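Local coordinates for fiber protein 2 (Fowl adenovirus 1, PDB 2VTW) that probably attaches the virion to its host receptor through the trimeric head at the tip of the short fibre that projects from the capsid vertices, at residues Gly31-Gln36 with Ser86-Gly91; Leu48-Asp53 with Val187-Val192; Tyr71-Val76 with Ala168-Cys173; Pro122-Arg127 with Arg150-Pro155. All blocks are in the same frame, centred on the assembly; numbering follows the deposited sequence.

Contact 1: Gly31-Gln36 with Ser86-Gly91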
loop_
_atom_site.group_PDB
_atom_site.type_symbol
_atom_site.label_atom_id
_atom_site.label_comp_id
_atom_site.label_asym_id
_atom_site.label_seq_id
_atom_site.Cartn_x
_atom_site.Cartn_y
_atom_site.Cartn_z
ATOM N N GLY A 31 -9.416 22.314 -7.611
ATOM C CA GLY A 31 -10.082 21.053 -7.313
ATOM C C GLY A 31 -10.381 20.990 -5.843
ATOM O O GLY A 31 -9.784 21.730 -5.070
ATOM N N SER A 32 -11.330 20.134 -5.465
ATOM C CA SER A 32 -11.612 19.859 -4.063
ATOM C C SER A 32 -10.752 18.684 -3.601
ATOM O O SER A 32 -10.208 17.941 -4.422
ATOM C CB SER A 32 -13.093 19.547 -3.871
ATOM O OG SER A 32 -13.881 20.492 -4.601
ATOM N N TYR A 33 -10.625 18.517 -2.295
ATOM C CA TYR A 33 -9.810 17.432 -1.765
ATOM C C TYR A 33 -10.290 17.106 -0.373
ATOM O O TYR A 33 -10.923 17.932 0.300
ATOM C CB TYR A 33 -8.315 17.799 -1.762
ATOM C CG TYR A 33 -8.002 18.861 -0.738
ATOM C CD1 TYR A 33 -7.778 18.510 0.584
ATOM C CD2 TYR A 33 -8.019 20.218 -1.071
ATOM C CE1 TYR A 33 -7.539 19.469 1.560
ATOM C CE2 TYR A 33 -7.788 21.214 -0.076
ATOM C CZ TYR A 33 -7.544 20.812 1.228
ATOM O OH TYR A 33 -7.318 21.714 2.234
ATOM N N PHE A 34 -10.008 15.882 0.059
ATOM C CA PHE A 34 -10.126 15.543 1.442
ATOM C C PHE A 34 -8.869 14.770 1.841
ATOM O O PHE A 34 -8.541 13.735 1.239
ATOM C CB PHE A 34 -11.391 14.755 1.672
ATOM C CG PHE A 34 -11.793 14.682 3.107
ATOM C CD1 PHE A 34 -11.854 15.832 3.892
ATOM C CD2 PHE A 34 -12.112 13.483 3.692
ATOM C CE1 PHE A 34 -12.226 15.779 5.210
ATOM C CE2 PHE A 34 -12.481 13.432 5.034
ATOM C CZ PHE A 34 -12.523 14.596 5.783
ATOM N N LEU A 35 -8.176 15.302 2.849
ATOM C CA LEU A 35 -6.856 14.843 3.306
ATOM C C LEU A 35 -6.972 14.402 4.754
ATOM O O LEU A 35 -7.416 15.173 5.609
ATOM C CB LEU A 35 -5.862 16.003 3.208
ATOM C CG LEU A 35 -4.467 15.825 3.816
ATOM C CD1 LEU A 35 -3.755 14.641 3.106
ATOM C CD2 LEU A 35 -3.642 17.135 3.692
ATOM N N GLN A 36 -6.633 13.149 5.038
ATOM C CA GLN A 36 -6.678 12.614 6.395
ATOM C C GLN A 36 -5.353 11.911 6.610
ATOM O O GLN A 36 -5.043 10.952 5.886
ATOM C CB GLN A 36 -7.836 11.636 6.550
ATOM C CG GLN A 36 -9.232 12.311 6.491
ATOM C CD GLN A 36 -10.368 11.329 6.386
ATOM O OE1 GLN A 36 -10.635 10.823 5.301
ATOM N NE2 GLN A 36 -11.038 11.038 7.507
ATOM N N SER A 86 -0.141 24.113 -3.088
ATOM C CA SER A 86 -1.482 23.654 -3.481
ATOM C C SER A 86 -2.581 24.178 -2.579
ATOM O O SER A 86 -3.739 23.925 -2.832
ATOM C CB SER A 86 -1.537 22.099 -3.504
ATOM O OG SER A 86 -0.821 21.592 -4.628
ATOM N N ASN A 87 -2.210 24.877 -1.512
ATOM C CA ASN A 87 -3.152 25.619 -0.686
ATOM C C ASN A 87 -3.983 24.661 0.122
ATOM O O ASN A 87 -5.198 24.807 0.228
ATOM C CB ASN A 87 -4.007 26.576 -1.555
ATOM C CG ASN A 87 -4.905 27.518 -0.742
ATOM O OD1 ASN A 87 -4.580 27.916 0.394
ATOM N ND2 ASN A 87 -6.074 27.849 -1.320
ATOM N N ILE A 88 -3.310 23.676 0.718
ATOM C CA ILE A 88 -3.947 22.861 1.741
ATOM C C ILE A 88 -4.398 23.803 2.843
ATOM O O ILE A 88 -3.609 24.590 3.330
ATOM C CB ILE A 88 -3.008 21.746 2.313
ATOM C CG1 ILE A 88 -2.439 20.876 1.187
ATOM C CG2 ILE A 88 -3.736 20.845 3.290
ATOM C CD1 ILE A 88 -3.489 20.339 0.210
ATOM N N GLY A 89 -5.674 23.707 3.218
ATOM C CA GLY A 89 -6.269 24.556 4.225
ATOM C C GLY A 89 -5.984 24.094 5.640
ATOM O O GLY A 89 -5.582 22.944 5.882
ATOM N N GLN A 90 -6.204 25.006 6.584
ATOM C CA GLN A 90 -6.047 24.721 8.007
ATOM C C GLN A 90 -7.085 23.687 8.260
ATOM O O GLN A 90 -8.101 23.661 7.570
ATOM C CB GLN A 90 -6.345 25.958 8.871
ATOM C CG GLN A 90 -5.451 27.180 8.582
ATOM C CD GLN A 90 -4.039 27.040 9.127
ATOM O OE1 GLN A 90 -3.830 26.414 10.173
ATOM N NE2 GLN A 90 -3.052 27.632 8.422
ATOM N N GLY A 91 -6.880 22.839 9.249
ATOM C CA GLY A 91 -7.778 21.725 9.400
ATOM C C GLY A 91 -8.071 21.472 10.838
ATOM O O GLY A 91 -8.227 22.400 11.616
#

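Contact 2: Leu48-Asp53 with Val187-Val192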
loop_
_atom_site.group_PDB
_atom_site.type_symbol
_atom_site.label_atom_id
_atom_site.label_comp_id
_atom_site.label_asym_id
_atom_site.label_seq_id
_atom_site.Cartn_x
_atom_site.Cartn_y
_atom_site.Cartn_z
ATOM N N LEU A 48 -5.810 10.559 0.787
ATOM C CA LEU A 48 -6.166 11.708 -0.033
ATOM C C LEU A 48 -7.257 11.402 -1.096
ATOM O O LEU A 48 -7.054 10.551 -1.952
ATOM C CB LEU A 48 -4.912 12.228 -0.751
ATOM C CG LEU A 48 -5.095 13.438 -1.663
ATOM C CD1 LEU A 48 -5.443 14.661 -0.786
ATOM C CD2 LEU A 48 -3.873 13.707 -2.535
ATOM N N TYR A 49 -8.392 12.094 -1.045
ATOM C CA TYR A 49 -9.332 12.125 -2.171
ATOM C C TYR A 49 -9.187 13.445 -2.949
ATOM O O TYR A 49 -8.964 14.506 -2.346
ATOM C CB TYR A 49 -10.765 12.029 -1.709
ATOM C CG TYR A 49 -11.197 10.770 -0.989
ATOM C CD1 TYR A 49 -11.729 9.672 -1.694
ATOM C CD2 TYR A 49 -11.145 10.698 0.382
ATOM C CE1 TYR A 49 -12.167 8.543 -1.023
ATOM C CE2 TYR A 49 -11.559 9.594 1.042
ATOM C CZ TYR A 49 -12.069 8.514 0.347
ATOM O OH TYR A 49 -12.483 7.418 1.087
ATOM N N VAL A 50 -9.309 13.386 -4.274
ATOM C CA VAL A 50 -9.282 14.574 -5.146
ATOM C C VAL A 50 -10.501 14.530 -6.083
ATOM O O VAL A 50 -10.816 13.470 -6.650
ATOM C CB VAL A 50 -7.968 14.655 -5.991
ATOM C CG1 VAL A 50 -8.072 15.698 -7.125
ATOM C CG2 VAL A 50 -6.771 14.993 -5.112
ATOM N N LYS A 51 -11.191 15.663 -6.246
ATOM C CA LYS A 51 -12.260 15.783 -7.282
ATOM C C LYS A 51 -12.092 17.081 -8.099
ATOM O O LYS A 51 -11.826 18.139 -7.535
ATOM C CB LYS A 51 -13.646 15.671 -6.644
ATOM C CG LYS A 51 -14.797 15.582 -7.644
ATOM C CD LYS A 51 -16.126 15.532 -6.916
ATOM C CE LYS A 51 -17.299 15.517 -7.880
ATOM N NZ LYS A 51 -18.511 15.174 -7.095
ATOM N N VAL A 52 -12.188 16.971 -9.429
ATOM C CA VAL A 52 -12.100 18.107 -10.333
ATOM C C VAL A 52 -13.402 18.182 -11.162
ATOM O O VAL A 52 -13.792 17.202 -11.802
ATOM C CB VAL A 52 -10.880 17.997 -11.268
ATOM C CG1 VAL A 52 -10.641 19.313 -12.012
ATOM C CG2 VAL A 52 -9.631 17.599 -10.481
ATOM N N ASP A 53 -14.080 19.331 -11.095
ATOM C CA ASP A 53 -15.359 19.607 -11.785
ATOM C C ASP A 53 -15.007 20.649 -12.853
ATOM O O ASP A 53 -14.435 21.696 -12.532
ATOM C CB ASP A 53 -16.377 20.129 -10.762
ATOM C CG ASP A 53 -17.807 20.323 -11.332
ATOM O OD1 ASP A 53 -17.985 20.724 -12.507
ATOM O OD2 ASP A 53 -18.770 20.107 -10.559
ATOM N N VAL A 187 -14.446 14.211 -12.345
ATOM C CA VAL A 187 -13.612 13.038 -12.070
ATOM C C VAL A 187 -13.260 13.109 -10.591
ATOM O O VAL A 187 -12.931 14.173 -10.080
ATOM C CB VAL A 187 -12.346 12.982 -12.949
ATOM C CG1 VAL A 187 -11.490 14.232 -12.749
ATOM C CG2 VAL A 187 -11.527 11.678 -12.660
ATOM N N ALA A 188 -13.440 11.996 -9.894
ATOM C CA ALA A 188 -13.193 11.896 -8.473
ATOM C C ALA A 188 -12.383 10.615 -8.225
ATOM O O ALA A 188 -12.678 9.542 -8.799
ATOM C CB ALA A 188 -14.486 11.883 -7.689
ATOM N N ILE A 189 -11.356 10.740 -7.390
ATOM C CA ILE A 189 -10.355 9.691 -7.223
ATOM C C ILE A 189 -10.028 9.552 -5.765
ATOM O O ILE A 189 -9.939 10.549 -5.044
ATOM C CB ILE A 189 -9.067 10.000 -8.015
ATOM C CG1 ILE A 189 -8.018 8.891 -7.834
ATOM C CG2 ILE A 189 -8.488 11.322 -7.567
ATOM C CD1 ILE A 189 -6.887 8.940 -8.831
ATOM N N GLY A 190 -9.863 8.297 -5.343
ATOM C CA GLY A 190 -9.385 7.963 -4.008
ATOM C C GLY A 190 -10.135 6.808 -3.384
ATOM O O GLY A 190 -11.032 6.233 -4.012
ATOM N N PRO A 191 -9.795 6.479 -2.129
ATOM C CA PRO A 191 -8.716 7.123 -1.354
ATOM C C PRO A 191 -7.334 6.716 -1.859
ATOM O O PRO A 191 -7.088 5.533 -2.113
ATOM C CB PRO A 191 -8.944 6.623 0.075
ATOM C CG PRO A 191 -9.717 5.352 -0.069
ATOM C CD PRO A 191 -10.466 5.418 -1.376
ATOM N N VAL A 192 -6.472 7.704 -2.082
ATOM C CA VAL A 192 -5.094 7.455 -2.465
ATOM C C VAL A 192 -4.299 7.429 -1.177
ATOM O O VAL A 192 -4.243 8.455 -0.490
ATOM C CB VAL A 192 -4.583 8.546 -3.378
ATOM C CG1 VAL A 192 -3.100 8.319 -3.717
ATOM C CG2 VAL A 192 -5.454 8.629 -4.654
#

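Contact 3: Tyr71-Val76 with Ala168-Cys173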
loop_
_atom_site.group_PDB
_atom_site.type_symbol
_atom_site.label_atom_id
_atom_site.label_comp_id
_atom_site.label_asym_id
_atom_site.label_seq_id
_atom_site.Cartn_x
_atom_site.Cartn_y
_atom_site.Cartn_z
ATOM N N TYR A 71 -1.221 14.563 -17.033
ATOM C CA TYR A 71 -0.734 14.524 -15.634
ATOM C C TYR A 71 -1.108 15.773 -14.879
ATOM O O TYR A 71 -1.237 16.834 -15.458
ATOM C CB TYR A 71 0.778 14.368 -15.558
ATOM C CG TYR A 71 1.364 13.086 -16.089
ATOM C CD1 TYR A 71 0.611 12.161 -16.836
ATOM C CD2 TYR A 71 2.694 12.813 -15.892
ATOM C CE1 TYR A 71 1.193 11.001 -17.323
ATOM C CE2 TYR A 71 3.275 11.681 -16.398
ATOM C CZ TYR A 71 2.525 10.775 -17.089
ATOM O OH TYR A 71 3.143 9.649 -17.563
ATOM N N PHE A 72 -1.300 15.637 -13.574
ATOM C CA PHE A 72 -1.401 16.796 -12.703
ATOM C C PHE A 72 -0.913 16.487 -11.297
ATOM O O PHE A 72 -0.995 15.331 -10.837
ATOM C CB PHE A 72 -2.812 17.385 -12.702
ATOM C CG PHE A 72 -3.851 16.564 -11.995
ATOM C CD1 PHE A 72 -4.044 16.688 -10.634
ATOM C CD2 PHE A 72 -4.694 15.719 -12.716
ATOM C CE1 PHE A 72 -5.007 15.963 -9.982
ATOM C CE2 PHE A 72 -5.676 14.986 -12.075
ATOM C CZ PHE A 72 -5.843 15.112 -10.711
ATOM N N THR A 73 -0.417 17.519 -10.613
ATOM C CA THR A 73 0.243 17.346 -9.314
ATOM C C THR A 73 -0.521 18.054 -8.220
ATOM O O THR A 73 -1.007 19.185 -8.399
ATOM C CB THR A 73 1.695 17.848 -9.362
ATOM O OG1 THR A 73 2.401 17.137 -10.380
ATOM C CG2 THR A 73 2.416 17.696 -8.005
ATOM N N VAL A 74 -0.635 17.367 -7.094
ATOM C CA VAL A 74 -1.133 17.915 -5.852
ATOM C C VAL A 74 0.003 17.798 -4.797
ATOM O O VAL A 74 0.638 16.743 -4.655
ATOM C CB VAL A 74 -2.395 17.161 -5.374
ATOM C CG1 VAL A 74 -2.846 17.640 -3.965
ATOM C CG2 VAL A 74 -3.511 17.360 -6.379
ATOM N N TRP A 75 0.279 18.905 -4.108
ATOM C CA TRP A 75 1.255 18.961 -3.021
ATOM C C TRP A 75 0.572 18.848 -1.680
ATOM O O TRP A 75 -0.305 19.643 -1.375
ATOM C CB TRP A 75 2.033 20.289 -3.083
ATOM C CG TRP A 75 3.044 20.286 -4.151
ATOM C CD1 TRP A 75 2.913 20.792 -5.396
ATOM C CD2 TRP A 75 4.361 19.715 -4.078
ATOM N NE1 TRP A 75 4.063 20.574 -6.113
ATOM C CE2 TRP A 75 4.965 19.907 -5.324
ATOM C CE3 TRP A 75 5.068 19.032 -3.089
ATOM C CZ2 TRP A 75 6.257 19.473 -5.596
ATOM C CZ3 TRP A 75 6.340 18.605 -3.358
ATOM C CH2 TRP A 75 6.930 18.829 -4.590
ATOM N N VAL A 76 0.931 17.848 -0.877
ATOM C CA VAL A 76 0.476 17.817 0.524
ATOM C C VAL A 76 1.576 18.417 1.398
ATOM O O VAL A 76 2.760 18.016 1.299
ATOM C CB VAL A 76 0.096 16.414 1.017
ATOM C CG1 VAL A 76 -0.149 16.403 2.517
ATOM C CG2 VAL A 76 -1.141 15.937 0.276
ATOM N N ALA A 168 4.708 15.218 -3.001
ATOM C CA ALA A 168 4.126 15.439 -4.318
ATOM C C ALA A 168 3.364 14.177 -4.764
ATOM O O ALA A 168 3.911 13.064 -4.707
ATOM C CB ALA A 168 5.199 15.790 -5.337
ATOM N N PHE A 169 2.102 14.366 -5.154
ATOM C CA PHE A 169 1.256 13.323 -5.747
ATOM C C PHE A 169 1.015 13.718 -7.182
ATOM O O PHE A 169 0.372 14.731 -7.421
ATOM C CB PHE A 169 -0.101 13.252 -5.067
ATOM C CG PHE A 169 -0.083 12.705 -3.671
ATOM C CD1 PHE A 169 -0.576 11.449 -3.401
ATOM C CD2 PHE A 169 0.364 13.477 -2.615
ATOM C CE1 PHE A 169 -0.592 10.949 -2.121
ATOM C CE2 PHE A 169 0.358 12.972 -1.304
ATOM C CZ PHE A 169 -0.107 11.718 -1.054
ATOM N N THR A 170 1.537 12.963 -8.142
ATOM C CA THR A 170 1.252 13.245 -9.549
ATOM C C THR A 170 0.300 12.188 -10.100
ATOM O O THR A 170 0.616 10.985 -10.121
ATOM C CB THR A 170 2.504 13.424 -10.417
ATOM O OG1 THR A 170 3.313 14.504 -9.911
ATOM C CG2 THR A 170 2.123 13.748 -11.859
ATOM N N PHE A 171 -0.868 12.666 -10.521
ATOM C CA PHE A 171 -1.947 11.842 -11.060
ATOM C C PHE A 171 -1.743 11.708 -12.545
ATOM O O PHE A 171 -1.722 12.703 -13.256
ATOM C CB PHE A 171 -3.293 12.481 -10.743
ATOM C CG PHE A 171 -3.584 12.544 -9.269
ATOM C CD1 PHE A 171 -4.474 11.666 -8.690
ATOM C CD2 PHE A 171 -2.959 13.482 -8.452
ATOM C CE1 PHE A 171 -4.739 11.697 -7.324
ATOM C CE2 PHE A 171 -3.215 13.528 -7.075
ATOM C CZ PHE A 171 -4.103 12.653 -6.512
ATOM N N GLN A 172 -1.583 10.475 -13.012
ATOM C CA GLN A 172 -1.236 10.208 -14.385
ATOM C C GLN A 172 -2.415 9.519 -15.088
ATOM O O GLN A 172 -2.596 8.290 -14.968
ATOM C CB GLN A 172 0.024 9.360 -14.429
ATOM C CG GLN A 172 1.125 9.901 -13.482
ATOM C CD GLN A 172 2.438 9.175 -13.585
ATOM O OE1 GLN A 172 3.487 9.723 -13.225
ATOM N NE2 GLN A 172 2.411 7.942 -14.097
ATOM N N CYS A 173 -3.217 10.331 -15.790
ATOM C CA CYS A 173 -4.411 9.858 -16.524
ATOM C C CYS A 173 -4.038 9.049 -17.754
ATOM O O CYS A 173 -3.111 9.418 -18.499
ATOM C CB CYS A 173 -5.279 11.032 -16.974
ATOM S SG CYS A 173 -6.039 11.986 -15.664
#

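Contact 4: Pro122-Arg127 with Arg150-Pro155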
loop_
_atom_site.group_PDB
_atom_site.type_symbol
_atom_site.label_atom_id
_atom_site.label_comp_id
_atom_site.label_asym_id
_atom_site.label_seq_id
_atom_site.Cartn_x
_atom_site.Cartn_y
_atom_site.Cartn_z
ATOM N N PRO A 122 5.186 26.318 -12.305
ATOM C CA PRO A 122 4.366 25.823 -11.202
ATOM C C PRO A 122 4.102 24.301 -11.200
ATOM O O PRO A 122 3.602 23.796 -10.204
ATOM C CB PRO A 122 3.052 26.589 -11.380
ATOM C CG PRO A 122 2.957 26.799 -12.829
ATOM C CD PRO A 122 4.359 26.909 -13.370
ATOM N N TYR A 123 4.416 23.603 -12.295
ATOM C CA TYR A 123 4.277 22.141 -12.344
ATOM C C TYR A 123 5.574 21.385 -11.997
ATOM O O TYR A 123 6.631 21.569 -12.629
ATOM C CB TYR A 123 3.779 21.670 -13.712
ATOM C CG TYR A 123 3.741 20.167 -13.882
ATOM C CD1 TYR A 123 2.747 19.403 -13.279
ATOM C CD2 TYR A 123 4.689 19.514 -14.665
ATOM C CE1 TYR A 123 2.689 18.004 -13.458
ATOM C CE2 TYR A 123 4.653 18.115 -14.845
ATOM C CZ TYR A 123 3.649 17.377 -14.230
ATOM O OH TYR A 123 3.623 16.021 -14.413
ATOM N N TYR A 124 5.460 20.517 -10.993
ATOM C CA TYR A 124 6.507 19.560 -10.680
ATOM C C TYR A 124 5.976 18.123 -10.909
ATOM O O TYR A 124 4.926 17.764 -10.375
ATOM C CB TYR A 124 6.933 19.743 -9.227
ATOM C CG TYR A 124 8.047 18.806 -8.805
ATOM C CD1 TYR A 124 9.373 19.099 -9.103
ATOM C CD2 TYR A 124 7.778 17.633 -8.107
ATOM C CE1 TYR A 124 10.393 18.256 -8.731
ATOM C CE2 TYR A 124 8.810 16.781 -7.728
ATOM C CZ TYR A 124 10.104 17.102 -8.050
ATOM O OH TYR A 124 11.139 16.292 -7.687
ATOM N N ALA A 125 6.713 17.331 -11.695
ATOM C CA ALA A 125 6.412 15.904 -11.948
ATOM C C ALA A 125 7.019 15.017 -10.860
ATOM O O ALA A 125 8.233 14.817 -10.831
ATOM C CB ALA A 125 6.962 15.476 -13.308
ATOM N N SER A 126 6.169 14.519 -9.964
ATOM C CA SER A 126 6.521 13.434 -9.032
ATOM C C SER A 126 6.981 12.220 -9.836
ATOM O O SER A 126 6.244 11.727 -10.684
ATOM C CB SER A 126 5.307 13.102 -8.188
ATOM O OG SER A 126 5.609 12.238 -7.121
ATOM N N ARG A 127 8.204 11.746 -9.598
ATOM C CA ARG A 127 8.762 10.640 -10.404
ATOM C C ARG A 127 9.399 9.441 -9.659
ATOM O O ARG A 127 9.536 8.364 -10.244
ATOM C CB ARG A 127 9.779 11.216 -11.374
ATOM C CG ARG A 127 9.122 11.963 -12.536
ATOM C CD ARG A 127 10.105 12.408 -13.600
ATOM N NE ARG A 127 10.963 11.300 -14.012
ATOM C CZ ARG A 127 10.645 10.348 -14.885
ATOM N NH1 ARG A 127 9.464 10.335 -15.516
ATOM N NH2 ARG A 127 11.538 9.398 -15.133
ATOM N N ARG A 150 1.956 8.628 -8.818
ATOM C CA ARG A 150 3.324 8.604 -8.284
ATOM C C ARG A 150 3.418 9.455 -7.020
ATOM O O ARG A 150 2.960 10.586 -6.997
ATOM C CB ARG A 150 4.312 9.101 -9.322
ATOM C CG ARG A 150 5.795 8.967 -8.908
ATOM C CD ARG A 150 6.259 7.559 -8.989
ATOM N NE ARG A 150 6.268 7.065 -10.358
ATOM C CZ ARG A 150 6.667 5.854 -10.727
ATOM N NH1 ARG A 150 7.068 4.973 -9.834
ATOM N NH2 ARG A 150 6.664 5.527 -12.016
ATOM N N MET A 151 4.010 8.907 -5.958
ATOM C CA MET A 151 4.094 9.608 -4.687
ATOM C C MET A 151 5.571 9.745 -4.250
ATOM O O MET A 151 6.305 8.748 -4.166
ATOM C CB MET A 151 3.252 8.902 -3.648
ATOM C CG MET A 151 1.791 8.668 -4.088
ATOM S SD MET A 151 1.027 7.364 -3.127
ATOM C CE MET A 151 -0.252 6.833 -4.244
ATOM N N GLN A 152 5.993 10.997 -4.010
ATOM C CA GLN A 152 7.391 11.322 -3.818
ATOM C C GLN A 152 7.546 12.439 -2.783
ATOM O O GLN A 152 7.133 13.588 -3.013
ATOM C CB GLN A 152 8.021 11.736 -5.140
ATOM C CG GLN A 152 9.536 12.045 -5.089
ATOM C CD GLN A 152 9.963 12.851 -6.296
ATOM O OE1 GLN A 152 10.068 12.328 -7.406
ATOM N NE2 GLN A 152 10.181 14.146 -6.095
ATOM N N VAL A 153 8.120 12.100 -1.631
ATOM C CA VAL A 153 8.544 13.142 -0.684
ATOM C C VAL A 153 9.693 13.930 -1.345
ATOM O O VAL A 153 10.664 13.353 -1.836
ATOM C CB VAL A 153 8.977 12.554 0.634
ATOM C CG1 VAL A 153 9.654 13.617 1.512
ATOM C CG2 VAL A 153 7.780 11.950 1.336
ATOM N N THR A 154 9.558 15.247 -1.369
ATOM C CA THR A 154 10.396 16.105 -2.206
ATOM C C THR A 154 10.800 17.362 -1.432
ATOM O O THR A 154 9.970 17.943 -0.736
ATOM C CB THR A 154 9.595 16.590 -3.453
ATOM O OG1 THR A 154 8.989 15.466 -4.130
ATOM C CG2 THR A 154 10.483 17.335 -4.382
ATOM N N PRO A 155 12.065 17.775 -1.533
ATOM C CA PRO A 155 12.466 19.086 -0.962
ATOM C C PRO A 155 11.993 20.253 -1.831
ATOM O O PRO A 155 12.286 20.273 -3.008
ATOM C CB PRO A 155 13.997 19.031 -0.952
ATOM C CG PRO A 155 14.377 17.936 -1.851
ATOM C CD PRO A 155 13.183 17.070 -2.155
HETATM O O HOH W 1 6.106 9.182 -12.520
#

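Contact 1: Gly31-Gln36 with Ser86-Gly91
Y33 and I88 carry this contact, and L35 adds a smaller apolar contact. It packs a loop onto one face of the beta-sandwich of the fibre head. Segment 31-36 is part of strand 28-40. Segment 86-91 is irregular and lies between strands 71-76 and 92-94. The backbones stay well apart, and the CA atoms of L35 and I88 are 8.7 Å from each other. Side chains therefore bridge the gap.

Y33 spans the gap. Its CG stands between the backbone N and the carbonyl carbon (chi1 70°), and the ring extends from the strand to the loop backbone. Y33 OH accepts a hydrogen bond from G89 N at 2.8 Å. The bond is almost straight, with an N-H...O angle of 172°. The donor comes in at the hydroxyl edge of the ring, near its plane. Y33 OH is also bonded to S9 OG, and S9 OG bonds G89 O as well. The buried hydroxyl thus ties strand 28-40, strand 4-23 and the loop together.

I88 packs beside this polar link. Its CD1 sits over one face of the Y33 ring, off-centre toward the rim, 4.2 Å from CZ of Y33. The other branch turns to L35. The L35 and I88 side chains cross at about a right angle, and L35 CD2 meets I88 CG2 at 3.7 Å. I88 also touches S9 of strand 4-23 and L80 of the loop. The same I88 CG2 methyl lies 3.8 Å from Y33 OH.

Contact 2: Leu48-Asp53 with Val187-Val192
L48-D53 and V187-V192 run antiparallel (172° between their directions, axes 4.7 Å apart) and share six backbone hydrogen bonds, two each in the pairs L48-V192, V50-I189 and V52-V187. They are neighbouring strands of the fibre-head beta-sandwich. Between L48 and V50 the register slips by one residue, a beta bulge. It falls where G190 is followed by a cis peptide bond to P191. G190 has positive phi (138°), and its CA lies 3.7 Å from Y49 CD1.

Y49 and P191 pack together at the bulge. Their side chains lie alongside each other and point the same way. P191 CB is over the face of the Y49 ring, 4.1 Å from its centre, a CH-pi contact. P191 CD packs 3.6 Å from Y49 CE1. P109 and P197 of the second subunit press on Y49 and P191 respectively, so this corner belongs to the trimer interface.

L48, V50, V52, V187, I189 and V192 all lie on one face of the sheet, which packs into the core, where they meet F169, F171, Y134 and L178. I189 CG2 lies against V50 CB at 3.7 Å. K51 and A188 lie on the opposite face of the sheet from V50 and I189. The K51 chain is extended, with CG anti to the backbone N (chi1 -172°). It runs past the alanine, and K51 CG touches A188 CB at 3.7 Å.

Contact 3: Tyr71-Val76 with Ala168-Cys173
Y71 and Q172 face each other at one end of an antiparallel ladder in the head's beta-sandwich, where strands 71-76 and 163-173 pair. Four backbone hydrogen bonds, in the pairs F72-F171 and V74-F169, hold the ladder. The Q172 side chain is extended beyond CG and lies flat over the Y71 ring. Its CG is 3.8 Å from the Y71 ring centre, almost on the normal, and its amide plane is within 9° of the ring plane. This is a stacked amide with a CH-pi contact.

On the same face, T73 and T170 have matching conformations. Each OG1 lies anti to its carbonyl carbon (chi1 -58° for T73), which turns the two hydroxyls together. T170 OG1 donates to T73 OG1 at 2.8 Å. T73 OG1 also bonds Y124 O, and T170 OG1 bonds S126 N, so both buried hydroxyls are satisfied by backbone atoms of loop 122-127. At the far end, A168 CB sits over the six-membered ring of W75, 3.6 Å from its centroid.

The opposite face is hydrophobic core. F72 CG stands between the backbone N and the carbonyl carbon (chi1 72°), which sets the ring with F171 CB over its face. The F72 and F171 rings are nearly parallel but slid apart, with centroids 4.8 Å apart. V74 CG2 reaches F171 CE2 at 3.9 Å. Further along, V76 CG2 packs against F169 CE2 at 3.7 Å.

Contact 4: Pro122-Arg127 with Arg150-Pro155
The Y124 ring meets the Q152 amide at its edge: NE2 lies in the ring plane near the hydroxyl, and the two planes are 81° apart. The rings of F115 and W75 also meet Y124, at inclined planes. The R150 guanidinium has R127 O over one face, 3.5 Å from NE and off-centre. Loop 122-127 packs here against the beta-sandwich, over the face of strand 147-157 that carries R150, Q152 and T154.

Q152 is the hub. Its chain runs out extended, with CG anti to the backbone N (chi1 -177°), and brings the amide to the loop. NE2 donates to Y124 OH at 2.8 Å, within the amide plane. It also donates to T154 OG1 at 2.7 Å. At the carbonyl end of the amide, R127 N donates to Q152 OE1 at 2.9 Å, from well above the carbonyl plane. F128 N is a second donor to OE1. Partners on both ends fix the rotation of the amide. T154 OG1 itself donates to Q152 O.

S126 OG sits close to Q152 CB, and its polar partner is A168 O on the neighbouring strand. Bends at chi2 (75°) and chi3 fold the R150 chain so that CD and NE lie by R127 O. R150 NH1 bonds G129 O, and R127 O accepts from R135 of the third subunit, so the loop reaches the trimer interface. R150 NE donates to a water at 3.0 Å, and that water lies 3.1 Å from S126 O.

How the contacts relate
Contacts 1 and 2, centres about 11 Å apart, join through strands 28-40 and 43-53, which are sheet neighbours. Contacts 2 and 3, also about 11 Å between centres, meet across the hydrophobic core. Contacts 3 and 4 are closest, with centres about 7 Å apart, and are joined because strand 163-173 of contact 3 pairs with strand 147-157 of contact 4. Contacts 2 and 4 are farthest, centres about 18 Å apart. Along the chain, contact 4 is nested in contact 3, and contact 3 in contact 2, while contact 1 crosses 2 and 3. Distant parts of the chain are thus brought together in one head domain. Contacts 1, 2 and 4 border neighbouring subunits, while contact 3 touches no other chain.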